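Local coordinates for protein galectin (Xenopus laevis, PDB 3WUD) that binds beta-galactosides such as lactose as a proto-type galectin of frog skin, a lectin related to galectin-1, at residues Ser42-His47 / Asn64-Asn69. Sequence-based numbering, arbitrary orientation.
With GAL (beta-D-galactopyranose), chain B.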
# COMPACT_ATOMS: atom_id res chain seq x y z
N SER A 42 16.66 4.21 -3.03
CA SER A 42 18.07 3.94 -3.21
C SER A 42 18.64 2.87 -2.31
O SER A 42 19.77 2.45 -2.48
CB SER A 42 18.92 5.26 -3.02
OG SER A 42 18.60 6.15 -4.10
N ASN A 43 17.83 2.36 -1.37
CA ASN A 43 18.27 1.50 -0.30
C ASN A 43 17.25 0.36 -0.05
O ASN A 43 16.21 0.52 0.59
CB ASN A 43 18.49 2.32 0.96
CG ASN A 43 19.71 3.26 0.86
OD1 ASN A 43 20.81 2.81 0.87
ND2 ASN A 43 19.47 4.50 0.59
N TYR A 44 17.55 -0.78 -0.65
CA TYR A 44 16.70 -1.97 -0.56
C TYR A 44 17.44 -2.93 0.34
O TYR A 44 18.51 -3.45 0.02
CB TYR A 44 16.42 -2.62 -1.91
CG TYR A 44 15.89 -1.78 -3.03
CD1 TYR A 44 15.10 -0.62 -2.86
CD2 TYR A 44 16.11 -2.18 -4.35
CE1 TYR A 44 14.60 0.11 -3.95
CE2 TYR A 44 15.60 -1.47 -5.45
CZ TYR A 44 14.85 -0.35 -5.25
OH TYR A 44 14.42 0.29 -6.39
N VAL A 45 16.82 -3.21 1.49
CA VAL A 45 17.21 -4.34 2.29
C VAL A 45 17.02 -5.67 1.55
O VAL A 45 17.84 -6.54 1.65
CB VAL A 45 16.44 -4.35 3.66
CG1 VAL A 45 17.00 -5.44 4.51
CG2 VAL A 45 16.63 -3.02 4.43
N ILE A 46 15.93 -5.80 0.81
CA ILE A 46 15.73 -6.93 -0.18
C ILE A 46 15.12 -6.43 -1.50
O ILE A 46 14.19 -5.66 -1.57
CB ILE A 46 14.96 -8.15 0.41
CG1 ILE A 46 15.03 -9.36 -0.56
CG2 ILE A 46 13.54 -7.77 0.69
CD1 ILE A 46 14.49 -10.64 0.10
N HIS A 47 15.71 -6.96 -2.60
CA HIS A 47 15.20 -6.94 -3.93
C HIS A 47 14.93 -8.40 -4.19
O HIS A 47 15.88 -9.21 -4.21
CB HIS A 47 16.23 -6.36 -4.90
CG HIS A 47 15.91 -6.57 -6.36
ND1 HIS A 47 14.97 -5.84 -7.05
CD2 HIS A 47 16.49 -7.38 -7.27
CE1 HIS A 47 15.00 -6.19 -8.33
NE2 HIS A 47 15.95 -7.08 -8.48
N ASN A 64 18.75 -9.70 -3.95
CA ASN A 64 19.91 -8.91 -3.69
C ASN A 64 19.56 -7.73 -2.80
O ASN A 64 18.41 -7.49 -2.52
CB ASN A 64 20.46 -8.36 -5.03
CG ASN A 64 21.98 -8.10 -4.97
OD1 ASN A 64 22.55 -7.95 -3.95
ND2 ASN A 64 22.58 -7.91 -6.10
N SER A 65 20.55 -7.05 -2.31
CA SER A 65 20.40 -5.80 -1.59
C SER A 65 20.81 -4.66 -2.47
O SER A 65 21.59 -4.85 -3.42
CB SER A 65 21.29 -5.81 -0.32
OG SER A 65 22.68 -6.01 -0.60
N LYS A 66 20.46 -3.44 -2.09
CA LYS A 66 20.95 -2.29 -2.82
C LYS A 66 21.19 -1.23 -1.77
O LYS A 66 20.26 -0.84 -1.09
CB LYS A 66 19.97 -1.79 -3.88
CG LYS A 66 20.60 -0.71 -4.82
CD LYS A 66 19.66 -0.20 -5.86
CE LYS A 66 18.49 0.52 -5.29
NZ LYS A 66 17.82 1.41 -6.27
N GLU A 67 22.40 -0.74 -1.70
CA GLU A 67 22.79 0.27 -0.69
C GLU A 67 23.33 1.47 -1.44
O GLU A 67 24.30 1.37 -2.19
CB GLU A 67 23.86 -0.31 0.19
CG GLU A 67 24.16 0.50 1.43
CD GLU A 67 24.84 -0.38 2.50
OE1 GLU A 67 25.66 0.12 3.25
OE2 GLU A 67 24.54 -1.61 2.58
N GLU A 68 22.68 2.59 -1.26
CA GLU A 68 23.00 3.87 -1.90
C GLU A 68 23.16 3.61 -3.39
O GLU A 68 24.15 4.06 -4.06
CB GLU A 68 24.22 4.56 -1.22
CG GLU A 68 23.82 5.21 0.11
CD GLU A 68 22.87 6.41 -0.04
OE1 GLU A 68 23.41 7.56 -0.07
OE2 GLU A 68 21.60 6.26 -0.11
N ASN A 69 22.16 2.91 -3.88
CA ASN A 69 22.08 2.56 -5.34
C ASN A 69 23.06 1.56 -5.91
O ASN A 69 23.07 1.30 -7.13
CB ASN A 69 22.06 3.78 -6.22
CG ASN A 69 20.70 4.36 -6.32
OD1 ASN A 69 19.70 3.62 -6.33
ND2 ASN A 69 20.63 5.65 -6.32
C1 GAL B . 20.41 -7.46 -12.52
C2 GAL B . 19.08 -6.86 -12.95
C3 GAL B . 18.45 -5.93 -11.91
C4 GAL B . 18.46 -6.65 -10.55
C5 GAL B . 19.87 -7.19 -10.27
C6 GAL B . 20.03 -7.94 -8.96
O2 GAL B . 19.27 -6.08 -14.13
O3 GAL B . 17.18 -5.51 -12.36
O4 GAL B . 17.53 -7.74 -10.57
O5 GAL B . 20.33 -8.12 -11.26
O6 GAL B . 21.34 -8.41 -8.72
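Lys66 lays its aliphatic end over one face of the Tyr44 ring, the two side chains running alongside each other in the same direction. CE makes the CH-pi contact, 3.7 Å from the Tyr44 ring centroid, while NZ lies farther toward the phenol end in an off-centre cation-pi contact. A bend at chi3 in an otherwise extended chain turns the ammonium group to Asn69 OD1, 2.9 Å from Lys66 NZ, and to the carbonyl of Ser41, so its charge is probably shared between two oxygens and the ring.

At the open end of the hairpin, Asn43 and Glu68 meet with amide and carboxylate nearly coplanar, 7° apart. Asn43 ND2 gives an almost straight bond (176°) to the anti lone pair of Glu68 OE2 at 2.9 Å, and Asp40 also accepts from ND2. The other amide atom, Asn43 OD1, takes the backbone N-H of Glu68 from above its carbonyl plane, so the amide is held at both ends. Asn69 N, in the turn that follows strand 60-67, donates to Ser42 O at 2.8 Å.

On the same sheet face as Tyr44 and Lys66, His47 and Asn64 reach the bound galactose. His47, its CG turned away from the backbone N (chi1 167°), presents the ring edge to the sugar, and NE2 is hydrogen-bonded to GAL O4 at 2.7 Å; ND1 is hydrogen-bonded to Asn36 OD1, which fixes the ring's rotation. Asn64 ND2 donates to GAL O6 at 2.9 Å, and its OD1 accepts from Ser65 N.

Paired backbone bonds join Tyr44 to Lys66 and His47 to Asn64, with a classic bulge at Val45 and Ile46 opposite Leu37. This antiparallel hairpin of strands 43-51 and 60-67 lies between strands 34-37 and 70-77 in the sugar-binding sheet of the galectin beta-sandwich; Trp71 flanks His47, and Ile46 packs against strand 98-103 of the other sheet.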